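Local atomic coordinates of putative uncharacterized protein tcp24 (Actinoplanes teichomyceticus, PDB entry 4Q38), a protein that probably transfers long aliphatic acyl chains from acyl-coenzyme A to an amino sugar of teicoplanin-type glycopeptide antibiotics. Residues Y189-R193 with L194-L198; K222-D225 with E226-R230; N267-Q270 with L271-W275. All coordinates share one frame; numbering follows the deposited sequence.

Contact 1. Residues Y189-R193 with L194-L198; sequences YRLGR and LQFSL
One N-H and one CA-H converge on the carbonyl oxygen Tyr189 O. Phe196 N donates a hydrogen bond to Tyr189 O at 2.9 Å; Gln195 CA lies 3.3 Å from Tyr189 O in a weaker CA-H...O contact. The bond is returned from Tyr189 N to Phe196 O at 3.0 Å, which makes Tyr189 and Phe196 an antiparallel hydrogen-bonded pair. Nearer the turn, Leu191 N donates to Leu194 O at 2.9 Å. Beside that bond, Leu191 O and Leu194 N both hydrogen-bond to Ser227 OG of helix 221-238, outside the hairpin.

The ten residues belong to a tight beta hairpin of strands 188-191 and 194-200, at one edge of the mixed sheet of the GNAT-like domain. Gly192 turns the chain with a positive phi of 89°, a conformation in which a beta carbon would press on Leu191 O. The turn is braced by Arg190, whose NE donates to Gly192 O at 2.8 Å; this bond is nearly straight (169°) and lies in the guanidinium plane. Arg190 reaches that carbonyl with a chain extended from CG to NE, its CG set opposite the backbone N (chi1 -177°). Arg190 NH2 reaches on to Trp215 O.

On the same face as Arg190, Gln195 packs its CG against Arg190 CB at 3.9 Å, the non-hydrogen-bonded pair of the hairpin. On the opposite face, Leu191 CD1 meets Phe196 CD2 at 3.7 Å, the two side chains crossing at about a right angle. This apolar face, with Leu194 beside it, turns to helix 221-238: Leu191 touches Phe234, Leu194 touches Tyr224 and Phe196 touches Phe235. In the turn itself, Arg193 touches the bound coenzyme A, and its guanidinium is held by Gly217 O and Pro213 O.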
ATOM      1  N   TYR A 189      -1.760   9.110   5.560  1.00 21.77           N
ATOM      2  CA  TYR A 189      -2.119  10.333   4.816  1.00 22.02           C
ATOM      3  C   TYR A 189      -1.023  10.764   3.864  1.00 22.10           C
ATOM      4  O   TYR A 189       0.146  10.835   4.240  1.00 22.44           O
ATOM      5  CB  TYR A 189      -2.495  11.487   5.780  1.00 21.20           C
ATOM      6  CG  TYR A 189      -3.726  11.114   6.541  1.00 21.77           C
ATOM      7  CD1 TYR A 189      -4.991  11.305   5.983  1.00 21.22           C
ATOM      8  CD2 TYR A 189      -3.634  10.481   7.791  1.00 22.25           C
ATOM      9  CE1 TYR A 189      -6.135  10.913   6.650  1.00 21.55           C
ATOM     10  CE2 TYR A 189      -4.775  10.075   8.462  1.00 21.74           C
ATOM     11  CZ  TYR A 189      -6.019  10.289   7.884  1.00 22.27           C
ATOM     12  OH  TYR A 189      -7.166   9.884   8.528  1.00 23.33           O
ATOM     13  N   ARG A 190      -1.406  11.050   2.623  1.00 22.36           N
ATOM     14  CA  ARG A 190      -0.461  11.625   1.673  1.00 22.14           C
ATOM     15  C   ARG A 190      -0.451  13.141   1.856  1.00 21.83           C
ATOM     16  O   ARG A 190      -1.485  13.812   1.731  1.00 21.84           O
ATOM     17  CB  ARG A 190      -0.797  11.237   0.223  1.00 22.44           C
ATOM     18  CG  ARG A 190       0.235  11.777  -0.769  1.00 22.75           C
ATOM     19  CD  ARG A 190       0.086  11.250  -2.186  1.00 22.07           C
ATOM     20  NE  ARG A 190       1.216  11.726  -2.983  1.00 23.44           N
ATOM     21  CZ  ARG A 190       1.670  11.153  -4.093  1.00 23.59           C
ATOM     22  NH1 ARG A 190       1.091  10.055  -4.581  1.00 22.92           N
ATOM     23  NH2 ARG A 190       2.724  11.675  -4.705  1.00 23.94           N
ATOM     24  N   LEU A 191       0.727  13.663   2.160  1.00 21.45           N
ATOM     25  CA  LEU A 191       0.899  15.077   2.429  1.00 22.64           C
ATOM     26  C   LEU A 191       1.903  15.649   1.429  1.00 23.43           C
ATOM     27  O   LEU A 191       3.040  15.995   1.772  1.00 23.60           O
ATOM     28  CB  LEU A 191       1.357  15.273   3.885  1.00 21.86           C
ATOM     29  CG  LEU A 191       0.471  14.697   5.008  1.00 21.31           C
ATOM     30  CD1 LEU A 191       1.082  15.046   6.364  1.00 21.90           C
ATOM     31  CD2 LEU A 191      -0.979  15.178   4.974  1.00 20.81           C
ATOM     32  N   GLY A 192       1.481  15.733   0.172  1.00 25.18           N
ATOM     33  CA  GLY A 192       2.393  16.154  -0.901  1.00 23.76           C
ATOM     34  C   GLY A 192       3.090  14.941  -1.476  1.00 23.26           C
ATOM     35  O   GLY A 192       2.425  13.947  -1.782  1.00 23.05           O
ATOM     36  N   ARG A 193       4.417  15.013  -1.632  1.00 22.16           N
ATOM     37  CA  ARG A 193       5.170  13.924  -2.276  1.00 22.23           C
ATOM     38  C   ARG A 193       5.244  12.673  -1.387  1.00 21.83           C
ATOM     39  O   ARG A 193       5.271  11.549  -1.890  1.00 21.01           O
ATOM     40  CB  ARG A 193       6.587  14.390  -2.672  1.00 21.95           C
ATOM     41  CG  ARG A 193       7.379  13.394  -3.527  1.00 21.45           C
ATOM     42  CD  ARG A 193       6.636  13.118  -4.828  1.00 21.87           C
ATOM     43  NE  ARG A 193       7.145  11.976  -5.598  1.00 22.96           N
ATOM     44  CZ  ARG A 193       6.881  10.693  -5.354  1.00 23.58           C
ATOM     45  NH1 ARG A 193       6.139  10.330  -4.299  1.00 22.99           N
ATOM     46  NH2 ARG A 193       7.377   9.762  -6.159  1.00 23.33           N
ATOM     47  N   LEU A 194       5.279  12.880  -0.072  1.00 21.45           N
ATOM     48  CA  LEU A 194       5.412  11.766   0.881  1.00 21.34           C
ATOM     49  C   LEU A 194       4.103  11.436   1.579  1.00 21.77           C
ATOM     50  O   LEU A 194       3.227  12.292   1.708  1.00 22.80           O
ATOM     51  CB  LEU A 194       6.426  12.131   1.959  1.00 21.93           C
ATOM     52  CG  LEU A 194       7.795  12.638   1.524  1.00 22.02           C
ATOM     53  CD1 LEU A 194       8.553  13.006   2.784  1.00 23.35           C
ATOM     54  CD2 LEU A 194       8.511  11.559   0.719  1.00 22.81           C
ATOM     55  N   GLN A 195       4.005  10.192   2.048  1.00 21.77           N
ATOM     56  CA  GLN A 195       2.945   9.753   2.939  1.00 21.16           C
ATOM     57  C   GLN A 195       3.482   9.569   4.350  1.00 20.75           C
ATOM     58  O   GLN A 195       4.667   9.276   4.542  1.00 20.24           O
ATOM     59  CB  GLN A 195       2.414   8.394   2.500  1.00 21.41           C
ATOM     60  CG  GLN A 195       1.724   8.360   1.150  1.00 21.83           C
ATOM     61  CD  GLN A 195       1.753   6.961   0.581  1.00 22.52           C
ATOM     62  OE1 GLN A 195       2.735   6.242   0.771  1.00 22.83           O
ATOM     63  NE2 GLN A 195       0.682   6.561  -0.108  1.00 21.57           N
ATOM     64  N   PHE A 196       2.594   9.727   5.326  1.00 20.39           N
ATOM     65  CA  PHE A 196       2.925   9.502   6.738  1.00 20.80           C
ATOM     66  C   PHE A 196       1.867   8.635   7.389  1.00 20.48           C
ATOM     67  O   PHE A 196       0.676   8.886   7.234  1.00 19.53           O
ATOM     68  CB  PHE A 196       3.030  10.837   7.499  1.00 20.08           C
ATOM     69  CG  PHE A 196       4.139  11.723   7.008  1.00 21.04           C
ATOM     70  CD1 PHE A 196       5.426  11.591   7.507  1.00 20.65           C
ATOM     71  CD2 PHE A 196       3.903  12.670   6.012  1.00 21.41           C
ATOM     72  CE1 PHE A 196       6.468  12.390   7.033  1.00 21.34           C
ATOM     73  CE2 PHE A 196       4.934  13.478   5.540  1.00 21.21           C
ATOM     74  CZ  PHE A 196       6.220  13.331   6.041  1.00 21.12           C
ATOM     75  N   SER A 197       2.316   7.619   8.122  1.00 20.84           N
ATOM     76  CA  SER A 197       1.407   6.760   8.879  1.00 21.79           C
ATOM     77  C   SER A 197       1.559   6.962  10.390  1.00 21.76           C
ATOM     78  O   SER A 197       2.670   7.139  10.892  1.00 22.51           O
ATOM     79  CB  SER A 197       1.670   5.290   8.558  1.00 20.88           C
ATOM     80  OG  SER A 197       3.038   4.998   8.784  1.00 22.31           O
ATOM     81  N   LEU A 198       0.439   6.924  11.100  1.00 21.68           N
ATOM     82  CA  LEU A 198       0.453   6.840  12.561  1.00 23.36           C
ATOM     83  C   LEU A 198       1.120   5.523  12.923  1.00 22.57           C
ATOM     84  O   LEU A 198       0.749   4.473  12.417  1.00 23.37           O
ATOM     85  CB  LEU A 198      -0.965   6.859  13.118  1.00 23.47           C
ATOM     86  CG  LEU A 198      -1.818   8.107  12.894  1.00 24.67           C
ATOM     87  CD1 LEU A 198      -3.285   7.776  13.124  1.00 25.69           C
ATOM     88  CD2 LEU A 198      -1.370   9.209  13.834  1.00 24.10           C
TER

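Contact 2. Residues K222-D225 with E226-R230; sequences KAYD and ESLHR
Backbone bonding between Lys222-Asp225 and Glu226-Arg230 follows the i to i+4 rule of an alpha helix: Glu226 N bonds to Lys222 O (3.1 Å), Ser227 N to Ala223 O (3.1 Å) and Leu228 N to Tyr224 O (3.0 Å).

A polar side chain joins in at the backbone oxygen Asp225 O, which accepts twice from His229. His229 N donates to Asp225 O at 3.0 Å and His229 ND1 to the same oxygen at 2.8 Å, the two arriving from opposite faces of the carbonyl plane. Asp225 O lies near the plane of the imidazole, at its edge, so the bond should restrain the ring's rotation.

The apolar part pairs Tyr224 with Leu228, one turn on, side by side and pointing the same way. Leu228 CG sits over one face of the phenol ring, offset toward the rim, while Leu228 CD1 comes to 3.5 Å from Tyr224 CE2. With Tyr224 CG anti to the backbone N (chi1 167°), the ring is carried alongside Leu228.

All of this belongs to helix 221-238, the crossover of a beta-alpha-beta unit between the parallel strands 206-211 and 246-251, characteristic of the GNAT fold.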
ATOM      1  N   LYS A 222      12.957  19.902  -2.726  1.00 26.45           N
ATOM      2  CA  LYS A 222      11.933  20.868  -2.305  1.00 27.94           C
ATOM      3  C   LYS A 222      10.580  20.224  -2.024  1.00 25.59           C
ATOM      4  O   LYS A 222       9.858  20.679  -1.155  1.00 24.40           O
ATOM      5  CB  LYS A 222      11.726  21.989  -3.333  1.00 31.73           C
ATOM      6  CG  LYS A 222      12.661  23.173  -3.168  1.00 37.43           C
ATOM      7  CD  LYS A 222      13.568  23.317  -4.376  1.00 42.00           C
ATOM      8  CE  LYS A 222      13.736  24.777  -4.775  1.00 43.86           C
ATOM      9  NZ  LYS A 222      14.445  25.580  -3.739  1.00 45.88           N
ATOM     10  N   ALA A 223      10.242  19.177  -2.766  1.00 25.16           N
ATOM     11  CA  ALA A 223       8.977  18.465  -2.542  1.00 23.87           C
ATOM     12  C   ALA A 223       9.068  17.627  -1.261  1.00 23.69           C
ATOM     13  O   ALA A 223       8.137  17.606  -0.447  1.00 22.33           O
ATOM     14  CB  ALA A 223       8.650  17.588  -3.736  1.00 22.40           C
ATOM     15  N   TYR A 224      10.195  16.945  -1.090  1.00 23.87           N
ATOM     16  CA  TYR A 224      10.471  16.192   0.144  1.00 24.49           C
ATOM     17  C   TYR A 224      10.401  17.112   1.382  1.00 24.89           C
ATOM     18  O   TYR A 224       9.753  16.770   2.387  1.00 24.06           O
ATOM     19  CB  TYR A 224      11.835  15.507   0.030  1.00 25.04           C
ATOM     20  CG  TYR A 224      12.413  14.943   1.327  1.00 26.91           C
ATOM     21  CD1 TYR A 224      12.157  13.632   1.725  1.00 28.03           C
ATOM     22  CD2 TYR A 224      13.248  15.715   2.125  1.00 27.89           C
ATOM     23  CE1 TYR A 224      12.702  13.122   2.905  1.00 29.14           C
ATOM     24  CE2 TYR A 224      13.795  15.217   3.298  1.00 30.73           C
ATOM     25  CZ  TYR A 224      13.520  13.923   3.688  1.00 30.41           C
ATOM     26  OH  TYR A 224      14.083  13.455   4.867  1.00 31.49           O
ATOM     27  N   ASP A 225      11.052  18.272   1.293  1.00 24.60           N
ATOM     28  CA  ASP A 225      11.111  19.211   2.411  0.50 26.27           C
ATOM     29  C   ASP A 225       9.739  19.780   2.769  1.00 25.56           C
ATOM     30  O   ASP A 225       9.428  19.951   3.950  1.00 24.95           O
ATOM     31  CB  ASP A 225      12.110  20.334   2.120  0.50 27.51           C
ATOM     32  CG  ASP A 225      13.549  19.885   2.279  0.50 28.99           C
ATOM     33  OD1 ASP A 225      13.825  19.008   3.132  0.50 29.83           O
ATOM     34  OD2 ASP A 225      14.413  20.417   1.557  0.50 30.96           O
ATOM     35  N   GLU A 226       8.926  20.068   1.744  1.00 24.97           N
ATOM     36  CA  GLU A 226       7.562  20.544   1.951  0.50 24.54           C
ATOM     37  C   GLU A 226       6.737  19.507   2.694  1.00 24.47           C
ATOM     38  O   GLU A 226       6.021  19.830   3.638  1.00 23.42           O
ATOM     39  CB  GLU A 226       6.888  20.903   0.617  0.50 24.17           C
ATOM     40  CG  GLU A 226       7.259  22.282   0.123  0.50 23.74           C
ATOM     41  CD  GLU A 226       6.931  23.349   1.138  0.50 24.21           C
ATOM     42  OE1 GLU A 226       5.733  23.496   1.488  0.50 23.92           O
ATOM     43  OE2 GLU A 226       7.871  24.034   1.590  0.50 23.55           O
ATOM     44  N   SER A 227       6.844  18.251   2.267  1.00 24.47           N
ATOM     45  CA  SER A 227       6.134  17.173   2.943  1.00 24.67           C
ATOM     46  C   SER A 227       6.550  17.051   4.402  1.00 24.09           C
ATOM     47  O   SER A 227       5.690  16.955   5.269  1.00 23.53           O
ATOM     48  CB  SER A 227       6.374  15.835   2.259  1.00 24.10           C
ATOM     49  OG  SER A 227       5.516  15.649   1.167  1.00 25.47           O
ATOM     50  N   LEU A 228       7.858  17.032   4.664  1.00 24.43           N
ATOM     51  CA  LEU A 228       8.346  16.992   6.051  1.00 26.78           C
ATOM     52  C   LEU A 228       7.804  18.114   6.921  1.00 26.36           C
ATOM     53  O   LEU A 228       7.471  17.884   8.082  1.00 25.67           O
ATOM     54  CB  LEU A 228       9.872  16.993   6.121  1.00 28.33           C
ATOM     55  CG  LEU A 228      10.580  15.649   6.166  1.00 31.70           C
ATOM     56  CD1 LEU A 228      12.058  15.960   6.292  1.00 33.38           C
ATOM     57  CD2 LEU A 228      10.122  14.801   7.353  1.00 31.30           C
ATOM     58  N   HIS A 229       7.721  19.327   6.368  1.00 25.16           N
ATOM     59  CA  HIS A 229       7.140  20.458   7.095  1.00 25.33           C
ATOM     60  C   HIS A 229       5.665  20.326   7.365  1.00 24.64           C
ATOM     61  O   HIS A 229       5.146  20.935   8.295  1.00 23.20           O
ATOM     62  CB  HIS A 229       7.445  21.777   6.378  1.00 28.40           C
ATOM     63  CG  HIS A 229       8.845  22.272   6.631  1.00 30.98           C
ATOM     64  ND1 HIS A 229       9.923  21.714   6.051  1.00 33.83           N
ATOM     65  CD2 HIS A 229       9.324  23.265   7.475  1.00 32.46           C
ATOM     66  CE1 HIS A 229      11.039  22.335   6.487  1.00 33.92           C
ATOM     67  NE2 HIS A 229      10.669  23.285   7.354  1.00 34.45           N
ATOM     68  N   ARG A 230       4.966  19.536   6.557  1.00 23.41           N
ATOM     69  CA  ARG A 230       3.527  19.367   6.745  1.00 24.41           C
ATOM     70  C   ARG A 230       3.183  18.367   7.865  1.00 24.27           C
ATOM     71  O   ARG A 230       2.092  18.405   8.428  1.00 23.96           O
ATOM     72  CB  ARG A 230       2.884  18.920   5.428  1.00 25.62           C
ATOM     73  CG  ARG A 230       2.815  20.047   4.394  1.00 26.29           C
ATOM     74  CD  ARG A 230       2.273  19.579   3.049  1.00 25.97           C
ATOM     75  NE  ARG A 230       0.915  19.050   3.176  1.00 26.22           N
ATOM     76  CZ  ARG A 230       0.139  18.690   2.155  1.00 26.59           C
ATOM     77  NH1 ARG A 230       0.567  18.827   0.899  1.00 26.06           N
ATOM     78  NH2 ARG A 230      -1.084  18.219   2.396  1.00 25.44           N
TER

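Contact 3. Residues N267-Q270 with L271-W275; sequences NIIQ and LARFW. With COA (coenzyme A), chain D.
The first turn of helix 267-272, whose amino end faces the cofactor, forms part of the pyrophosphate site of coenzyme A. Asn267 N donates to O1A of coenzyme A at 2.8 Å, and Ile268 N to O2A at 3.1 Å, so two successive amides hold oxygens of one phosphate. The second phosphate is taken by a side chain: Asn267 ND2 bonds to O4A at 2.9 Å with an N-H...O angle of 165°, its CG lying beside the backbone N (chi1 -67°) to place the amide there. The first-turn amides and the helix dipole would probably help to stabilise the negative charge. Ile268 and Trp275 also touch the bound decanoyl-glucosamine.

Behind this turn, Leu271 N bonds to Asn267 O (3.0 Å) and Ala272 N to Ile268 O (2.8 Å). The bonding then slackens: Arg273 N is shared weakly between Ile269 O, at 3.4 Å, and Gln270 O. Ile269 CG2 lies over one face of the Arg273 guanidinium, 3.7 Å from Arg273 NH2, and Glu264 makes a salt bridge to that same nitrogen.

A type I beta turn, Ala272 to Trp275, leads into the short edge strand 276-277, while Leu271 packs on Pro221 and Tyr224 of helix 221-238.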
ATOM      1  N   ASN A 267      18.647  12.160  -6.257  1.00 29.60           N
ATOM      2  CA  ASN A 267      17.788  12.618  -5.162  1.00 28.33           C
ATOM      3  C   ASN A 267      17.915  11.737  -3.918  1.00 27.80           C
ATOM      4  O   ASN A 267      17.985  12.247  -2.801  1.00 27.40           O
ATOM      5  CB  ASN A 267      16.328  12.686  -5.626  1.00 27.35           C
ATOM      6  CG  ASN A 267      16.108  13.766  -6.673  1.00 27.84           C
ATOM      7  OD1 ASN A 267      16.671  14.850  -6.571  1.00 27.01           O
ATOM      8  ND2 ASN A 267      15.298  13.469  -7.685  1.00 26.00           N
ATOM      9  N   ILE A 268      17.950  10.423  -4.130  1.00 27.95           N
ATOM     10  CA  ILE A 268      18.134   9.453  -3.040  1.00 29.70           C
ATOM     11  C   ILE A 268      19.423   9.753  -2.263  1.00 30.92           C
ATOM     12  O   ILE A 268      19.394   9.920  -1.040  1.00 30.69           O
ATOM     13  CB  ILE A 268      18.085   7.998  -3.564  1.00 28.78           C
ATOM     14  CG1 ILE A 268      16.647   7.661  -4.008  1.00 29.08           C
ATOM     15  CG2 ILE A 268      18.564   7.007  -2.500  1.00 28.31           C
ATOM     16  CD1 ILE A 268      16.492   6.389  -4.819  1.00 28.87           C
ATOM     17  N   ILE A 269      20.539   9.875  -2.980  1.00 30.84           N
ATOM     18  CA  ILE A 269      21.826  10.141  -2.333  1.00 30.65           C
ATOM     19  C   ILE A 269      21.769  11.424  -1.509  1.00 31.36           C
ATOM     20  O   ILE A 269      22.044  11.391  -0.301  1.00 31.08           O
ATOM     21  CB  ILE A 269      23.000  10.149  -3.344  1.00 31.03           C
ATOM     22  CG1 ILE A 269      23.063   8.813  -4.098  1.00 30.46           C
ATOM     23  CG2 ILE A 269      24.331  10.422  -2.636  1.00 33.04           C
ATOM     24  CD1 ILE A 269      23.380   7.605  -3.233  1.00 31.32           C
ATOM     25  N   GLN A 270      21.370  12.535  -2.135  1.00 30.93           N
ATOM     26  CA  GLN A 270      21.299  13.831  -1.446  1.00 31.06           C
ATOM     27  C   GLN A 270      20.434  13.768  -0.184  1.00 30.00           C
ATOM     28  O   GLN A 270      20.853  14.212   0.887  1.00 30.18           O
ATOM     29  CB  GLN A 270      20.755  14.923  -2.377  1.00 33.68           C
ATOM     30  CG  GLN A 270      21.622  15.260  -3.578  1.00 37.82           C
ATOM     31  CD  GLN A 270      20.841  16.000  -4.653  1.00 42.18           C
ATOM     32  OE1 GLN A 270      20.216  17.032  -4.394  1.00 44.09           O
ATOM     33  NE2 GLN A 270      20.872  15.472  -5.871  1.00 47.88           N
ATOM     34  N   LEU A 271      19.243  13.184  -0.301  1.00 27.43           N
ATOM     35  CA  LEU A 271      18.299  13.177   0.816  1.00 27.17           C
ATOM     36  C   LEU A 271      18.624  12.151   1.913  1.00 27.55           C
ATOM     37  O   LEU A 271      18.382  12.421   3.089  1.00 27.39           O
ATOM     38  CB  LEU A 271      16.848  13.015   0.326  1.00 26.56           C
ATOM     39  CG  LEU A 271      16.311  14.123  -0.602  1.00 26.25           C
ATOM     40  CD1 LEU A 271      14.962  13.709  -1.184  1.00 25.98           C
ATOM     41  CD2 LEU A 271      16.216  15.456   0.127  1.00 26.81           C
ATOM     42  N   ALA A 272      19.167  10.991   1.539  1.00 28.73           N
ATOM     43  CA  ALA A 272      19.579   9.979   2.539  1.00 30.74           C
ATOM     44  C   ALA A 272      20.626  10.528   3.510  1.00 31.43           C
ATOM     45  O   ALA A 272      20.762  10.032   4.633  1.00 31.16           O
ATOM     46  CB  ALA A 272      20.088   8.702   1.867  1.00 30.04           C
ATOM     47  N   ARG A 273      21.355  11.553   3.071  1.00 33.26           N
ATOM     48  CA  ARG A 273      22.371  12.222   3.903  1.00 36.06           C
ATOM     49  C   ARG A 273      21.816  12.880   5.162  1.00 36.78           C
ATOM     50  O   ARG A 273      22.539  13.043   6.148  1.00 36.98           O
ATOM     51  CB  ARG A 273      23.166  13.245   3.080  1.00 38.83           C
ATOM     52  CG  ARG A 273      24.405  12.645   2.442  1.00 42.05           C
ATOM     53  CD  ARG A 273      24.976  13.535   1.351  1.00 45.22           C
ATOM     54  NE  ARG A 273      25.953  12.803   0.546  1.00 46.53           N
ATOM     55  CZ  ARG A 273      26.258  13.087  -0.717  1.00 47.13           C
ATOM     56  NH1 ARG A 273      25.662  14.093  -1.343  1.00 52.05           N
ATOM     57  NH2 ARG A 273      27.155  12.356  -1.362  1.00 49.00           N
ATOM     58  N   PHE A 274      20.540  13.253   5.137  1.00 33.92           N
ATOM     59  CA  PHE A 274      19.887  13.790   6.326  1.00 33.86           C
ATOM     60  C   PHE A 274      19.461  12.705   7.332  1.00 32.53           C
ATOM     61  O   PHE A 274      19.138  13.015   8.475  1.00 30.73           O
ATOM     62  CB  PHE A 274      18.676  14.643   5.937  1.00 37.29           C
ATOM     63  CG  PHE A 274      19.016  15.855   5.105  1.00 42.47           C
ATOM     64  CD1 PHE A 274      19.653  16.954   5.672  1.00 44.76           C
ATOM     65  CD2 PHE A 274      18.671  15.908   3.756  1.00 44.93           C
ATOM     66  CE1 PHE A 274      19.954  18.075   4.907  1.00 48.58           C
ATOM     67  CE2 PHE A 274      18.968  17.027   2.986  1.00 46.80           C
ATOM     68  CZ  PHE A 274      19.611  18.111   3.561  1.00 46.95           C
ATOM     69  N   TRP A 275      19.453  11.442   6.907  1.00 29.76           N
ATOM     70  CA  TRP A 275      18.950  10.351   7.744  1.00 29.40           C
ATOM     71  C   TRP A 275      19.982   9.780   8.674  1.00 28.12           C
ATOM     72  O   TRP A 275      21.159   9.717   8.339  1.00 29.10           O
ATOM     73  CB  TRP A 275      18.351   9.246   6.871  1.00 29.17           C
ATOM     74  CG  TRP A 275      17.035   9.692   6.299  1.00 28.81           C
ATOM     75  CD1 TRP A 275      16.818  10.660   5.321  1.00 29.04           C
ATOM     76  CD2 TRP A 275      15.695   9.224   6.685  1.00 29.68           C
ATOM     77  NE1 TRP A 275      15.472  10.821   5.086  1.00 29.11           N
ATOM     78  CE2 TRP A 275      14.743   9.992   5.874  1.00 28.57           C
ATOM     79  CE3 TRP A 275      15.207   8.286   7.596  1.00 29.11           C
ATOM     80  CZ2 TRP A 275      13.369   9.799   5.974  1.00 28.65           C
ATOM     81  CZ3 TRP A 275      13.822   8.112   7.695  1.00 29.88           C
ATOM     82  CH2 TRP A 275      12.925   8.847   6.894  1.00 28.95           C
TER
HETATM   83  N1A COA D 403      13.073   2.597 -11.200  1.00 39.29           N
HETATM   84  C2A COA D 403      13.951   2.855 -12.190  1.00 40.33           C
HETATM   85  N3A COA D 403      14.799   3.899 -12.179  1.00 38.99           N
HETATM   86  C4A COA D 403      14.803   4.765 -11.133  1.00 37.87           C
HETATM   87  C5A COA D 403      13.869   4.552 -10.014  1.00 37.22           C
HETATM   88  C6A COA D 403      12.969   3.380 -10.099  1.00 37.57           C
HETATM   89  N6A COA D 403      12.080   3.080  -9.120  1.00 36.43           N
HETATM   90  N7A COA D 403      14.095   5.548  -9.138  1.00 36.95           N
HETATM   91  C8A COA D 403      15.080   6.327  -9.641  1.00 36.87           C
HETATM   92  N9A COA D 403      15.490   5.866 -10.839  1.00 37.40           N
HETATM   93  C1B COA D 403      16.560   6.442 -11.687  1.00 36.43           C
HETATM   94  C2B COA D 403      16.367   7.914 -11.999  1.00 36.71           C
HETATM   95  O2B COA D 403      15.573   8.083 -13.169  1.00 37.57           O
HETATM   96  C3B COA D 403      17.796   8.386 -12.167  1.00 36.08           C
HETATM   97  O3B COA D 403      18.269   7.943 -13.441  1.00 38.92           O
HETATM   98  P3B COA D 403      19.513   8.622 -14.225  1.00 39.08           P
HETATM   99  O7A COA D 403      18.936   9.912 -14.722  1.00 39.41           O
HETATM  100  O8A COA D 403      19.843   7.577 -15.257  1.00 39.93           O
HETATM  101  O9A COA D 403      20.603   8.790 -13.193  1.00 41.36           O
HETATM  102  C4B COA D 403      18.533   7.586 -11.099  1.00 35.19           C
HETATM  103  O4B COA D 403      17.797   6.367 -10.971  1.00 34.78           O
HETATM  104  C5B COA D 403      18.648   8.293  -9.745  1.00 32.34           C
HETATM  105  O5B COA D 403      17.337   8.522  -9.201  1.00 31.51           O
HETATM  106  P1A COA D 403      17.072   9.455  -7.923  1.00 29.12           P
HETATM  107  O1A COA D 403      17.142  10.914  -8.284  1.00 28.40           O
HETATM  108  O2A COA D 403      17.942   8.930  -6.812  1.00 28.45           O
HETATM  109  O3A COA D 403      15.537   9.077  -7.557  1.00 29.50           O
HETATM  110  P2A COA D 403      14.220   9.770  -8.172  1.00 28.83           P
HETATM  111  O4A COA D 403      13.872  10.982  -7.351  1.00 27.58           O
HETATM  112  O5A COA D 403      14.332   9.930  -9.665  1.00 28.72           O
HETATM  113  O6A COA D 403      13.146   8.600  -7.902  1.00 29.18           O
HETATM  114  CBP COA D 403      11.480   7.525  -6.445  1.00 30.28           C
HETATM  115  CCP COA D 403      12.843   8.201  -6.562  1.00 28.99           C
HETATM  116  CDP COA D 403      11.349   7.118  -4.986  1.00 29.03           C
HETATM  117  CEP COA D 403      10.408   8.530  -6.815  1.00 29.27           C
HETATM  118  CAP COA D 403      11.408   6.288  -7.372  1.00 29.57           C
HETATM  119  OAP COA D 403      12.504   5.414  -7.101  1.00 29.57           O
HETATM  120  C9P COA D 403      10.135   5.463  -7.306  1.00 29.54           C
HETATM  121  O9P COA D 403       9.115   5.861  -7.842  1.00 30.15           O
HETATM  122  N8P COA D 403      10.197   4.284  -6.679  1.00 29.07           N
HETATM  123  C7P COA D 403       9.019   3.479  -6.402  1.00 28.37           C
HETATM  124  C6P COA D 403       8.452   3.794  -5.019  1.00 29.01           C
HETATM  125  C5P COA D 403       9.432   3.395  -3.927  1.00 28.13           C
HETATM  126  O5P COA D 403      10.459   2.782  -4.201  1.00 26.79           O
HETATM  127  N4P COA D 403       9.112   3.770  -2.686  1.00 27.76           N
HETATM  128  C3P COA D 403       9.817   3.265  -1.511  1.00 29.20           C
HETATM  129  C2P COA D 403       9.404   1.852  -1.126  1.00 30.95           C
HETATM  130  S1P COA D 403      10.331   1.298   0.345  1.00 35.24           S

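Along the chain the contacts come in series, 1, 2, 3, all within the GNAT-like C-terminal domain. Helix 221-238 joins them. Contact 2 touches contact 1 through Ser227, with centres about 10 Å apart, and touches contact 3 through Tyr224, whose ring lies against Leu271 and whose OH makes a weak hydrogen bond to Trp275 NE1; those centres are about 14 Å apart. Contacts 1 and 3 do not meet: their centres are about 18 Å apart. Contact 1 forms one edge of the sheet, and contact 3 leads into its other outermost strand. Coenzyme A touches Arg193 in contact 1 and Asn267 and Ile268 in contact 3, so both flanks of the helix contribute to the cofactor site.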